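Local structure of acyl-[acyl-carrier-protein]--UDP-N-acetylglucosamine O-acyltransferase (Acinetobacter baumannii, 4E6U) at residues Asp107-Ile113 with Ile125-Val131; Ile173-Ile179 with Ala189-Ala194; Val183-Val187 with Leu251-Leu256; Asn212-Leu217 with Val246-Leu252; Glu219-Ile224 with Gln237-Ile242. The protein catalyses transfer of an acyl chain, in this family typically 3-hydroxyacyl, from acyl carrier protein to UDP-N-acetylglucosamine at the start of lipid A synthesis. All coordinates share one frame; numbering follows the deposited sequence. Where two conformers were deposited one is given.

Contact 1 (Asp107-Ile113 with Ile125-Val131); sequences DNALTKI and IAHDCIV. With EDO (1,2-ethanediol), chain F.
K112 and I130 sit side by side in two parallel strands, and the backbone carries this contact. K112 N gives its hydrogen to C129 O at 2.9 Å, and V131 N reaches K112 O at 2.8 Å. CA-H...O contacts from T111 to C129 O, from I130 to K112 O and from I113 to V131 O run alongside these bonds.

Polar side chains take over at the corner, where A126-C129 makes a type II turn. T111 OG1, turned beside its own backbone N (chi1 -55°), accepts D128 N at 2.9 Å and is also bonded to H101 O. H127 ND1 donates to D128 OD2 at 2.8 Å, on the anti side of the carboxylate and 32° out of its plane, while T104 OG1 holds the same oxygen. At the far edge of the imidazole, NE2 is hydrogen-bonded at 2.7 Å to O1 of an ethanediol, probably from the crystallisation liquor. D107 and D128 slide past each other, D107 OD2 lying 3.5 Å from D128 CB. D107 OD2 is hydrogen-bonded to H146 ND1; one water lies between D107 OD2 and D128 O, and another links N108 N and L110 N to D128 OD1.

Apolar contacts include I113 CB with V131 CB, 4.2 Å apart, and T111 CG2 with I125 CG2. Parallel strands stacked coil upon coil with tight corners are the mark of the left-handed beta helix built from hexapeptide repeats.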
# COMPACT_ATOMS: atom_id res chain seq x y z
N ASP A 107 21.73 -7.22 14.47
CA ASP A 107 20.80 -7.68 15.48
C ASP A 107 21.12 -9.14 15.83
O ASP A 107 22.07 -9.40 16.59
CB ASP A 107 19.35 -7.47 14.98
CG ASP A 107 18.30 -7.57 16.08
OD1 ASP A 107 18.53 -8.24 17.11
OD2 ASP A 107 17.21 -6.98 15.90
N ASN A 108 20.39 -10.10 15.27
CA ASN A 108 20.60 -11.52 15.56
C ASN A 108 20.51 -12.38 14.29
O ASN A 108 20.32 -13.60 14.37
CB ASN A 108 19.58 -12.00 16.61
CG ASN A 108 19.89 -13.39 17.17
OD1 ASN A 108 21.05 -13.74 17.39
ND2 ASN A 108 18.84 -14.17 17.41
N ALA A 109 20.62 -11.72 13.13
CA ALA A 109 20.71 -12.43 11.84
C ALA A 109 19.46 -13.27 11.55
O ALA A 109 19.53 -14.27 10.84
CB ALA A 109 21.99 -13.27 11.77
N LEU A 110 18.32 -12.84 12.08
CA LEU A 110 17.12 -13.67 12.01
C LEU A 110 15.84 -12.85 12.07
O LEU A 110 15.61 -12.07 12.99
CB LEU A 110 17.11 -14.71 13.14
CG LEU A 110 15.89 -15.62 13.24
CD1 LEU A 110 15.82 -16.55 12.05
CD2 LEU A 110 15.93 -16.42 14.55
N THR A 111 15.01 -13.02 11.05
CA THR A 111 13.62 -12.61 11.12
C THR A 111 12.82 -13.84 11.44
O THR A 111 13.08 -14.90 10.85
CB THR A 111 13.20 -12.07 9.75
OG1 THR A 111 14.09 -11.03 9.36
CG2 THR A 111 11.76 -11.56 9.79
N LYS A 112 11.87 -13.73 12.37
CA LYS A 112 11.14 -14.91 12.85
C LYS A 112 9.67 -14.62 12.95
O LYS A 112 9.27 -13.61 13.53
CB LYS A 112 11.70 -15.38 14.20
CG LYS A 112 11.02 -16.63 14.73
CD LYS A 112 11.83 -17.23 15.88
CE LYS A 112 11.21 -18.53 16.37
NZ LYS A 112 11.36 -19.65 15.38
N ILE A 113 8.85 -15.48 12.35
CA ILE A 113 7.41 -15.45 12.51
C ILE A 113 6.97 -16.79 13.10
O ILE A 113 7.52 -17.84 12.71
CB ILE A 113 6.66 -15.07 11.16
CG1 ILE A 113 5.91 -16.23 10.51
CG2 ILE A 113 7.54 -14.22 10.22
CD1 ILE A 113 4.89 -15.78 9.46
N ILE A 125 6.96 -7.74 6.26
CA ILE A 125 7.69 -7.99 7.50
C ILE A 125 9.17 -7.74 7.24
O ILE A 125 9.82 -8.49 6.53
CB ILE A 125 7.48 -9.43 8.03
CG1 ILE A 125 5.99 -9.77 8.19
CG2 ILE A 125 8.28 -9.67 9.33
CD1 ILE A 125 5.22 -8.93 9.17
N ALA A 126 9.69 -6.65 7.81
CA ALA A 126 11.07 -6.25 7.60
C ALA A 126 12.07 -7.12 8.33
O ALA A 126 11.73 -7.89 9.22
CB ALA A 126 11.25 -4.80 8.05
N HIS A 127 13.33 -6.95 7.94
CA HIS A 127 14.45 -7.58 8.64
C HIS A 127 14.33 -7.50 10.16
O HIS A 127 13.99 -6.45 10.72
CB HIS A 127 15.77 -6.94 8.19
CG HIS A 127 15.86 -5.47 8.45
ND1 HIS A 127 16.39 -4.95 9.62
CD2 HIS A 127 15.53 -4.41 7.68
CE1 HIS A 127 16.36 -3.63 9.56
NE2 HIS A 127 15.83 -3.27 8.40
N ASP A 128 14.65 -8.63 10.80
CA ASP A 128 14.84 -8.71 12.25
C ASP A 128 13.57 -8.61 13.07
O ASP A 128 13.61 -8.57 14.30
CB ASP A 128 15.87 -7.68 12.75
CG ASP A 128 17.17 -7.76 12.00
OD1 ASP A 128 17.78 -8.85 12.00
OD2 ASP A 128 17.58 -6.76 11.34
N CYS A 129 12.42 -8.59 12.41
CA CYS A 129 11.19 -8.66 13.17
C CYS A 129 11.06 -10.00 13.86
O CYS A 129 11.59 -11.03 13.38
CB CYS A 129 9.96 -8.45 12.27
SG CYS A 129 9.77 -6.76 11.72
N ILE A 130 10.36 -9.99 14.98
CA ILE A 130 9.97 -11.21 15.67
C ILE A 130 8.48 -11.12 15.87
O ILE A 130 7.99 -10.18 16.49
CB ILE A 130 10.70 -11.40 17.03
CG1 ILE A 130 12.21 -11.43 16.83
CG2 ILE A 130 10.19 -12.68 17.73
CD1 ILE A 130 13.01 -11.51 18.15
N VAL A 131 7.75 -12.06 15.30
CA VAL A 131 6.30 -12.07 15.36
C VAL A 131 5.89 -13.38 15.99
O VAL A 131 6.41 -14.42 15.61
CB VAL A 131 5.70 -12.02 13.92
CG1 VAL A 131 4.19 -12.23 13.90
CG2 VAL A 131 6.08 -10.71 13.20
C1 EDO F . 15.11 -0.94 5.95
O1 EDO F . 15.69 -0.81 7.25
C2 EDO F . 13.69 -0.38 5.93
O2 EDO F . 12.86 -1.16 6.80
O HOH W 1 14.99 -8.50 16.51
O HOH W 2 17.92 -10.52 14.06
O HOH W 3 15.72 -10.85 15.70

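Contact 2 (Ile173-Ile179 with Ala189-Ala194); sequences IGGASLI and ASGNPA
I173 and A189 form a parallel bridge held by the bond from G174 N to A189 O, and after the type II turn G174-S177 a second backbone bond runs from L178 N to G191 O, each 2.9 Å. S177 is the side chain that fixes this corner. Its OG, beside its own backbone N (chi1 -60°), accepts G191 N at 3.0 Å and donates to G174 O at 2.7 Å, approaching that carbonyl from 49° above its plane. One hydroxyl thus closes the turn and ties it to the next coil.

G174 has no side chain in the way, and S190 CB comes to 3.8 Å from its CA. G191 has a positive phi of 116°, a backbone shape suited to glycine. Further on, the side chain of L178 passes obliquely over N192, with CD2 3.5 Å from N192 OD1. A cis peptide before P193 then folds the chain back, and A194 CB packs 3.8 Å from I179 CD1. A water bridges L178 O and A194 N.

Outward, A176 packs on L178 of a second subunit, and N192 ND2 makes a weak hydrogen bond to A176 O of the third. The last coil of the beta helix here meets strand 187-191, which pairs antiparallel with strand 194-199, while I173 and I179 both lie on I167 of strand 166-167.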
# COMPACT_ATOMS: atom_id res chain seq x y z
N ILE A 173 -4.49 -2.48 16.60
CA ILE A 173 -4.10 -1.26 15.93
C ILE A 173 -5.19 -0.94 14.91
O ILE A 173 -5.49 -1.77 14.05
CB ILE A 173 -2.70 -1.41 15.25
CG1 ILE A 173 -1.61 -1.43 16.33
CG2 ILE A 173 -2.43 -0.28 14.24
CD1 ILE A 173 -0.27 -1.97 15.87
N GLY A 174 -5.79 0.24 15.01
CA GLY A 174 -6.85 0.62 14.07
C GLY A 174 -6.33 0.77 12.66
O GLY A 174 -5.14 1.00 12.43
N GLY A 175 -7.24 0.63 11.69
CA GLY A 175 -6.87 0.89 10.30
C GLY A 175 -6.19 2.24 10.09
O GLY A 175 -6.50 3.22 10.78
N ALA A 176 -5.25 2.26 9.17
CA ALA A 176 -4.59 3.47 8.70
C ALA A 176 -3.85 4.22 9.80
O ALA A 176 -3.77 5.45 9.78
CB ALA A 176 -5.58 4.39 8.00
N SER A 177 -3.29 3.47 10.74
CA SER A 177 -2.52 4.07 11.83
C SER A 177 -1.05 4.15 11.53
O SER A 177 -0.50 3.34 10.76
CB SER A 177 -2.71 3.29 13.12
OG SER A 177 -4.06 3.26 13.53
N LEU A 178 -0.38 5.12 12.14
CA LEU A 178 1.07 5.23 12.10
C LEU A 178 1.55 5.03 13.53
O LEU A 178 1.33 5.88 14.38
CB LEU A 178 1.54 6.58 11.53
CG LEU A 178 3.05 6.83 11.54
CD1 LEU A 178 3.81 5.82 10.67
CD2 LEU A 178 3.35 8.26 11.08
N ILE A 179 2.17 3.89 13.79
CA ILE A 179 2.62 3.56 15.14
C ILE A 179 4.09 3.88 15.29
O ILE A 179 4.94 3.29 14.62
CB ILE A 179 2.34 2.07 15.46
CG1 ILE A 179 0.84 1.75 15.33
CG2 ILE A 179 2.90 1.70 16.84
CD1 ILE A 179 -0.07 2.54 16.27
N ALA A 189 -4.95 1.04 20.03
CA ALA A 189 -4.27 2.25 19.59
C ALA A 189 -4.65 2.51 18.15
O ALA A 189 -4.77 1.57 17.36
CB ALA A 189 -2.77 2.11 19.72
N SER A 190 -4.87 3.77 17.81
CA SER A 190 -5.17 4.13 16.44
C SER A 190 -4.81 5.57 16.15
O SER A 190 -4.69 6.39 17.07
CB SER A 190 -6.64 3.87 16.12
OG SER A 190 -7.47 4.70 16.90
N GLY A 191 -4.68 5.87 14.86
CA GLY A 191 -4.50 7.23 14.39
C GLY A 191 -3.18 7.53 13.72
O GLY A 191 -2.22 6.73 13.77
N ASN A 192 -3.14 8.72 13.12
CA ASN A 192 -1.96 9.33 12.53
C ASN A 192 -2.09 10.85 12.74
O ASN A 192 -2.68 11.55 11.89
CB ASN A 192 -1.88 8.97 11.04
CG ASN A 192 -0.72 9.65 10.31
OD1 ASN A 192 0.32 9.94 10.90
ND2 ASN A 192 -0.90 9.88 9.02
N PRO A 193 -1.58 11.36 13.88
CA PRO A 193 -0.85 10.69 14.98
C PRO A 193 -1.65 9.66 15.81
O PRO A 193 -2.87 9.79 15.94
CB PRO A 193 -0.41 11.87 15.86
CG PRO A 193 -1.42 12.94 15.59
CD PRO A 193 -1.77 12.80 14.14
N ALA A 194 -0.94 8.67 16.37
CA ALA A 194 -1.54 7.43 16.95
C ALA A 194 -1.58 7.27 18.48
O ALA A 194 -0.55 6.94 19.11
CB ALA A 194 -0.87 6.23 16.39
O HOH W 4 1.57 8.73 15.21

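Contact 3 (Val183-Val187 with Leu251-Leu256); sequences VPAYV and LLIDSL
A185 meets S255 because S255 OG swings back beside its own backbone N (chi1 -63°), and Y186 reaches L251 and L252 because its ring is thrown the same way, with chi1 narrowed to -41°. The motif is a type II turn, P184-V187, docked on the side of helix 250-258, where the end of the beta helix joins the C-terminal helical domain. Y186 takes the third place in the turn with positive phi, and V187 N closes it on P184 O.

One hydrogen bond crosses: A185 N gives to S255 OG at 3.0 Å. That hydroxyl is also hydrogen-bonded to D168 OD2 and to L251 O of its own helix, so the buried serine joins turn, helix and coil.

Apolar contacts fill the rest. P184 CB leans on S255 CB at 3.6 Å, and its CG touches L256 CD1. A185 CB lies over one face of the Y186 ring, off centre, and meets L251 CB at 3.5 Å. L252 comes to the edge of the same ring, its CG in the ring plane 3.9 Å from Y186 CD2, and its CD2 comes to 3.2 Å from A185 O. L217 of helix 211-225 also packs on the tyrosine.

L251 crosses the ring's end at about a right angle, and its CD1 stops 3.5 Å from Y186 OH, the hydroxyl that is itself hydrogen-bonded to E248 O.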
# COMPACT_ATOMS: atom_id res chain seq x y z
N VAL A 183 3.07 -0.37 21.76
CA VAL A 183 1.68 -0.56 22.10
C VAL A 183 1.60 -1.68 23.12
O VAL A 183 1.85 -2.84 22.79
CB VAL A 183 0.80 -0.87 20.86
CG1 VAL A 183 -0.67 -1.07 21.25
CG2 VAL A 183 0.93 0.26 19.84
N PRO A 184 1.25 -1.35 24.36
CA PRO A 184 1.26 -2.38 25.39
C PRO A 184 0.18 -3.45 25.22
O PRO A 184 -0.78 -3.27 24.45
CB PRO A 184 1.02 -1.57 26.69
CG PRO A 184 1.47 -0.21 26.36
CD PRO A 184 1.07 0.00 24.93
N ALA A 185 0.35 -4.54 25.96
CA ALA A 185 -0.60 -5.65 25.96
C ALA A 185 -2.01 -5.16 26.19
O ALA A 185 -2.22 -4.26 27.02
CB ALA A 185 -0.21 -6.69 27.04
N TYR A 186 -2.97 -5.72 25.45
CA TYR A 186 -4.40 -5.39 25.58
C TYR A 186 -4.83 -4.01 25.08
O TYR A 186 -6.02 -3.71 25.11
CB TYR A 186 -4.92 -5.50 27.03
CG TYR A 186 -4.42 -6.67 27.81
CD1 TYR A 186 -4.78 -7.97 27.47
CD2 TYR A 186 -3.60 -6.48 28.92
CE1 TYR A 186 -4.33 -9.06 28.20
CE2 TYR A 186 -3.14 -7.55 29.67
CZ TYR A 186 -3.50 -8.84 29.31
OH TYR A 186 -3.05 -9.89 30.06
N VAL A 187 -3.90 -3.18 24.62
CA VAL A 187 -4.24 -1.79 24.32
C VAL A 187 -4.80 -1.60 22.91
O VAL A 187 -4.34 -2.25 21.96
CB VAL A 187 -3.03 -0.84 24.60
CG1 VAL A 187 -3.28 0.55 24.07
CG2 VAL A 187 -2.73 -0.78 26.12
N LEU A 251 1.30 -8.85 31.88
CA LEU A 251 1.61 -8.50 30.49
C LEU A 251 1.76 -7.00 30.27
O LEU A 251 2.61 -6.58 29.48
CB LEU A 251 0.57 -9.07 29.53
CG LEU A 251 0.44 -10.59 29.36
CD1 LEU A 251 -0.38 -10.86 28.10
CD2 LEU A 251 1.80 -11.29 29.28
N LEU A 252 0.95 -6.20 30.96
CA LEU A 252 1.10 -4.74 30.91
C LEU A 252 2.39 -4.28 31.54
O LEU A 252 3.07 -3.41 31.01
CB LEU A 252 -0.07 -4.02 31.59
CG LEU A 252 -1.37 -3.89 30.81
CD1 LEU A 252 -2.48 -3.40 31.74
CD2 LEU A 252 -1.19 -2.90 29.67
N ILE A 253 2.72 -4.86 32.69
CA ILE A 253 3.99 -4.56 33.35
C ILE A 253 5.17 -4.87 32.42
O ILE A 253 6.05 -4.05 32.24
CB ILE A 253 4.11 -5.30 34.70
CG1 ILE A 253 3.09 -4.72 35.69
CG2 ILE A 253 5.52 -5.16 35.25
CD1 ILE A 253 2.86 -5.58 36.94
N ASP A 254 5.13 -6.05 31.80
CA ASP A 254 6.17 -6.46 30.86
C ASP A 254 6.31 -5.45 29.72
O ASP A 254 7.42 -5.07 29.37
CB ASP A 254 5.86 -7.84 30.25
CG ASP A 254 5.96 -8.99 31.24
OD1 ASP A 254 6.60 -8.85 32.32
OD2 ASP A 254 5.38 -10.05 30.91
N SER A 255 5.19 -5.02 29.14
CA SER A 255 5.25 -4.00 28.08
C SER A 255 6.03 -2.76 28.51
O SER A 255 6.86 -2.25 27.77
CB SER A 255 3.83 -3.56 27.68
OG SER A 255 3.09 -4.63 27.13
N LEU A 256 5.73 -2.27 29.71
CA LEU A 256 6.35 -1.03 30.15
C LEU A 256 7.81 -1.22 30.53
O LEU A 256 8.63 -0.36 30.27
CB LEU A 256 5.55 -0.44 31.31
CG LEU A 256 4.43 0.54 30.89
CD1 LEU A 256 3.45 0.01 29.82
CD2 LEU A 256 3.67 0.94 32.14

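Contact 4 (Asn212-Leu217 with Val246-Leu252); sequences NTIQGL and VPEAQLL. With SO4 (sulfate ion), chain B.
T213 lays its methyl over one face of the E248 carboxylate, CG2 standing 3.6 Å from E248 CD, and the two side chains cross at about a right angle. The glutamate turns back at chi2 (82°) to bring its flat end over the threonine. At the OE1 end of the carboxylate sits a water, 2.7 Å from E248 OE1 and 2.6 Å from T213 OG1, so the water spans the gap that the two polar ends leave. T213 OG1 is also hydrogen-bonded to S210 OG. The other flat group, the N212 amide, meets a sulfate at its edge, an ion probably from the crystallisation liquor: ND2 donates to its O3 at 3.3 Å in a nearly straight bond (172°). S210 OG binds the same ion close to the start of helix 211-225.

Away from the water and the sulfate the contact is apolar. V246 sets both methyls against one side of the helix: CG1 touches T213 O, and CG2 lies 4.1 Å from G216 CA, where the lack of a side chain lets the valine come close. L217 pushes CD2 across the gap, against the backbone of A249 at 3.9 Å from its CA, and on to L252 CD1 at 4.2 Å. M204 of helix 201-206 also packs against L217.

No direct hydrogen bond joins the two segments. Small and branched apolar residues pack helix 211-225 on the lead-in to helix 250-258, part of the C-terminal helical domain that follows the left-handed beta helix in LpxA.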
# COMPACT_ATOMS: atom_id res chain seq x y z
N ASN A 212 -14.03 -8.87 36.93
CA ASN A 212 -13.00 -8.44 37.88
C ASN A 212 -11.63 -8.29 37.23
O ASN A 212 -10.90 -7.34 37.52
CB ASN A 212 -12.92 -9.41 39.06
CG ASN A 212 -14.12 -9.32 39.98
OD1 ASN A 212 -14.39 -8.28 40.58
ND2 ASN A 212 -14.86 -10.43 40.11
N THR A 213 -11.30 -9.24 36.35
CA THR A 213 -10.07 -9.19 35.56
C THR A 213 -10.09 -7.94 34.67
O THR A 213 -9.12 -7.19 34.64
CB THR A 213 -9.90 -10.45 34.69
OG1 THR A 213 -9.91 -11.62 35.53
CG2 THR A 213 -8.59 -10.41 33.92
N ILE A 214 -11.20 -7.75 33.96
CA ILE A 214 -11.38 -6.60 33.06
C ILE A 214 -11.26 -5.26 33.80
O ILE A 214 -10.57 -4.35 33.33
CB ILE A 214 -12.75 -6.70 32.32
CG1 ILE A 214 -12.72 -7.88 31.34
CG2 ILE A 214 -13.09 -5.38 31.60
CD1 ILE A 214 -14.09 -8.39 30.94
N GLN A 215 -11.93 -5.16 34.95
CA GLN A 215 -11.87 -3.97 35.79
C GLN A 215 -10.44 -3.65 36.26
O GLN A 215 -10.02 -2.49 36.23
CB GLN A 215 -12.83 -4.10 36.99
CG GLN A 215 -12.74 -2.99 38.04
CD GLN A 215 -13.16 -1.61 37.53
OE1 GLN A 215 -13.94 -1.49 36.58
NE2 GLN A 215 -12.63 -0.57 38.16
N GLY A 216 -9.69 -4.67 36.66
CA GLY A 216 -8.27 -4.51 37.01
C GLY A 216 -7.45 -3.93 35.85
O GLY A 216 -6.62 -3.05 36.04
N LEU A 217 -7.67 -4.44 34.65
CA LEU A 217 -6.94 -3.96 33.49
C LEU A 217 -7.34 -2.53 33.12
O LEU A 217 -6.50 -1.75 32.69
CB LEU A 217 -7.10 -4.92 32.31
CG LEU A 217 -6.61 -6.36 32.57
CD1 LEU A 217 -6.96 -7.25 31.40
CD2 LEU A 217 -5.12 -6.41 32.84
N VAL A 246 -5.11 -9.84 39.91
CA VAL A 246 -5.24 -9.83 38.44
C VAL A 246 -3.89 -10.19 37.82
O VAL A 246 -3.14 -9.31 37.38
CB VAL A 246 -5.79 -8.48 37.92
CG1 VAL A 246 -6.00 -8.52 36.40
CG2 VAL A 246 -7.11 -8.13 38.61
N PRO A 247 -3.56 -11.49 37.79
CA PRO A 247 -2.27 -11.91 37.26
C PRO A 247 -2.06 -11.53 35.78
O PRO A 247 -0.92 -11.39 35.33
CB PRO A 247 -2.29 -13.44 37.43
CG PRO A 247 -3.69 -13.80 37.64
CD PRO A 247 -4.33 -12.63 38.32
N GLU A 248 -3.17 -11.32 35.08
CA GLU A 248 -3.16 -10.87 33.68
C GLU A 248 -2.51 -9.49 33.51
O GLU A 248 -2.05 -9.14 32.43
CB GLU A 248 -4.59 -10.85 33.12
CG GLU A 248 -5.28 -12.24 33.07
CD GLU A 248 -5.89 -12.69 34.39
OE1 GLU A 248 -5.82 -11.96 35.40
OE2 GLU A 248 -6.47 -13.80 34.41
N ALA A 249 -2.45 -8.72 34.59
CA ALA A 249 -1.78 -7.42 34.53
C ALA A 249 -0.27 -7.52 34.32
O ALA A 249 0.38 -6.54 33.95
CB ALA A 249 -2.12 -6.58 35.77
N GLN A 250 0.30 -8.71 34.53
CA GLN A 250 1.73 -8.88 34.30
C GLN A 250 2.17 -8.56 32.85
O GLN A 250 3.26 -8.05 32.63
CB GLN A 250 2.21 -10.27 34.71
CG GLN A 250 3.74 -10.45 34.63
CD GLN A 250 4.52 -9.52 35.55
OE1 GLN A 250 4.21 -9.41 36.73
NE2 GLN A 250 5.54 -8.87 35.02
N LEU A 251 1.30 -8.85 31.88
CA LEU A 251 1.61 -8.50 30.49
C LEU A 251 1.76 -7.00 30.27
O LEU A 251 2.61 -6.58 29.48
CB LEU A 251 0.57 -9.07 29.53
CG LEU A 251 0.44 -10.59 29.36
CD1 LEU A 251 -0.38 -10.86 28.10
CD2 LEU A 251 1.80 -11.29 29.28
N LEU A 252 0.95 -6.20 30.96
CA LEU A 252 1.10 -4.74 30.91
C LEU A 252 2.39 -4.28 31.54
O LEU A 252 3.07 -3.41 31.01
CB LEU A 252 -0.07 -4.02 31.59
CG LEU A 252 -1.37 -3.89 30.81
CD1 LEU A 252 -2.48 -3.40 31.74
CD2 LEU A 252 -1.19 -2.90 29.67
S SO4 B . -12.66 -13.38 39.25
O1 SO4 B . -11.77 -12.59 38.42
O2 SO4 B . -12.61 -12.89 40.63
O3 SO4 B . -14.03 -13.27 38.75
O4 SO4 B . -12.24 -14.78 39.22
O HOH W 5 -7.87 -11.97 37.14

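Contact 5 (Glu219-Ile224 with Gln237-Ile242); sequences EAYKLI and QIKSEI
I242, L223 and I238 carry this contact, almost wholly through apolar side chains and with no hydrogen bond across. L223 and I242 reach for each other tip to tip, L223 CD1 and I242 CD1 meeting at 3.8 Å. I242 CD1 also slips in over the start of the segment, 3.6 Å from A220 N and 3.8 Å from E219 CB, so one methyl touches E219, A220 and L223, residues spanning little more than one turn of the helix.

L223 does more than this. Both its methyls straddle Q237 CB, each 3.8 Å away, and the two side chains cross at about a right angle. The amide end of Q237, bent at chi2 (-54°), leads off elsewhere.

I238 packs against A220 and I224. Its CG1 lies beside its own backbone N (chi1 -65°) and the chain runs on extended, carrying CD1 between A220 CB and I224 CD1, 3.9 Å from each. L252 and L256 of helix 250-258 press on A220 and I224, and I253 on I238, closing a shared core.

The axes of the short segments 219-224 and 237-241 pass 10.4 Å apart at 148°, roughly antiparallel: a helical hairpin, helix 211-225 and helix 231-241 in succession, within the C-terminal helical domain.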
# COMPACT_ATOMS: atom_id res chain seq x y z
N GLU A 219 -8.30 -0.29 35.35
CA GLU A 219 -7.62 0.54 36.35
C GLU A 219 -6.15 0.70 36.01
O GLU A 219 -5.60 1.79 36.10
CB GLU A 219 -7.77 -0.06 37.76
CG GLU A 219 -9.21 -0.10 38.28
CD GLU A 219 -9.33 -0.87 39.58
OE1 GLU A 219 -10.28 -0.58 40.35
OE2 GLU A 219 -8.49 -1.76 39.85
N ALA A 220 -5.53 -0.40 35.55
CA ALA A 220 -4.15 -0.33 35.11
C ALA A 220 -3.98 0.65 33.95
O ALA A 220 -3.02 1.43 33.93
CB ALA A 220 -3.65 -1.74 34.73
N TYR A 221 -4.92 0.60 33.01
CA TYR A 221 -4.92 1.53 31.88
C TYR A 221 -4.96 2.98 32.38
O TYR A 221 -4.20 3.83 31.91
CB TYR A 221 -6.09 1.23 30.93
CG TYR A 221 -6.10 2.14 29.73
CD1 TYR A 221 -5.52 1.73 28.53
CD2 TYR A 221 -6.65 3.42 29.81
CE1 TYR A 221 -5.49 2.58 27.42
CE2 TYR A 221 -6.62 4.27 28.70
CZ TYR A 221 -6.05 3.84 27.52
OH TYR A 221 -6.02 4.69 26.43
N LYS A 222 -5.85 3.26 33.33
CA LYS A 222 -5.94 4.61 33.86
C LYS A 222 -4.63 5.05 34.50
O LYS A 222 -4.19 6.19 34.31
CB LYS A 222 -7.06 4.72 34.87
CG LYS A 222 -8.46 4.64 34.31
CD LYS A 222 -9.45 4.68 35.46
CE LYS A 222 -10.66 5.52 35.14
NZ LYS A 222 -11.35 5.95 36.39
N LEU A 223 -4.01 4.15 35.28
CA LEU A 223 -2.70 4.46 35.86
C LEU A 223 -1.63 4.79 34.84
O LEU A 223 -0.84 5.71 35.02
CB LEU A 223 -2.23 3.34 36.78
CG LEU A 223 -3.00 3.22 38.10
CD1 LEU A 223 -2.86 1.83 38.65
CD2 LEU A 223 -2.52 4.28 39.12
N ILE A 224 -1.61 4.02 33.75
CA ILE A 224 -0.58 4.20 32.72
C ILE A 224 -0.82 5.46 31.88
O ILE A 224 0.11 6.22 31.62
CB ILE A 224 -0.53 2.97 31.80
CG1 ILE A 224 -0.09 1.73 32.59
CG2 ILE A 224 0.46 3.20 30.65
CD1 ILE A 224 -0.34 0.39 31.87
N GLN A 237 2.34 1.03 40.92
CA GLN A 237 0.94 1.00 41.34
C GLN A 237 0.22 -0.26 40.91
O GLN A 237 -0.60 -0.81 41.67
CB GLN A 237 0.18 2.24 40.83
CG GLN A 237 0.73 3.56 41.41
CD GLN A 237 0.78 3.53 42.94
OE1 GLN A 237 -0.18 3.11 43.59
NE2 GLN A 237 1.90 3.98 43.50
N ILE A 238 0.52 -0.75 39.71
CA ILE A 238 -0.11 -1.98 39.23
C ILE A 238 0.34 -3.17 40.09
O ILE A 238 -0.48 -4.00 40.48
CB ILE A 238 0.18 -2.19 37.72
CG1 ILE A 238 -0.47 -1.08 36.90
CG2 ILE A 238 -0.36 -3.54 37.24
CD1 ILE A 238 0.06 -0.98 35.46
N LYS A 239 1.64 -3.21 40.39
CA LYS A 239 2.20 -4.27 41.24
C LYS A 239 1.56 -4.28 42.62
O LYS A 239 1.21 -5.35 43.13
CB LYS A 239 3.70 -4.07 41.41
CG LYS A 239 4.55 -4.53 40.26
CD LYS A 239 6.02 -4.45 40.65
CE LYS A 239 6.93 -4.89 39.53
NZ LYS A 239 8.36 -4.71 39.92
N SER A 240 1.41 -3.10 43.22
CA SER A 240 0.85 -2.95 44.57
C SER A 240 -0.60 -3.40 44.66
O SER A 240 -0.97 -4.22 45.53
CB SER A 240 0.95 -1.46 44.99
OG SER A 240 0.44 -1.24 46.31
N GLU A 241 -1.42 -2.86 43.77
CA GLU A 241 -2.85 -2.89 43.96
C GLU A 241 -3.64 -3.81 43.04
O GLU A 241 -4.77 -4.17 43.36
CB GLU A 241 -3.44 -1.47 43.87
CG GLU A 241 -2.88 -0.48 44.91
CD GLU A 241 -3.17 -0.90 46.34
OE1 GLU A 241 -4.35 -0.97 46.73
OE2 GLU A 241 -2.21 -1.16 47.03
N ILE A 242 -3.07 -4.14 41.89
CA ILE A 242 -3.84 -4.82 40.85
C ILE A 242 -3.33 -6.22 40.58
O ILE A 242 -4.12 -7.18 40.58
CB ILE A 242 -3.89 -3.98 39.55
CG1 ILE A 242 -4.60 -2.66 39.81
CG2 ILE A 242 -4.58 -4.78 38.41
CD1 ILE A 242 -4.41 -1.61 38.71

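From the N terminus, contact 1 closes first, pairing neighbouring coils within the beta helix across an eleven-residue loop, and stands apart from the rest. Contact 2 follows in series: residues 173-179 of the last coil meet 189-194. Contact 3 starts between those two segments and ends far on at 251-256, so it crosses contact 2; A189 and V183 touch where they meet. Its long loop encloses contact 4, which encloses contact 5 in turn. These two share helix 211-225, contacts 3 and 4 share L251 and L252, and A220 on L252 links contact 5 to both. Contacts 4 and 5 hold the helices together, and contact 3 ties them to the end of the beta helix.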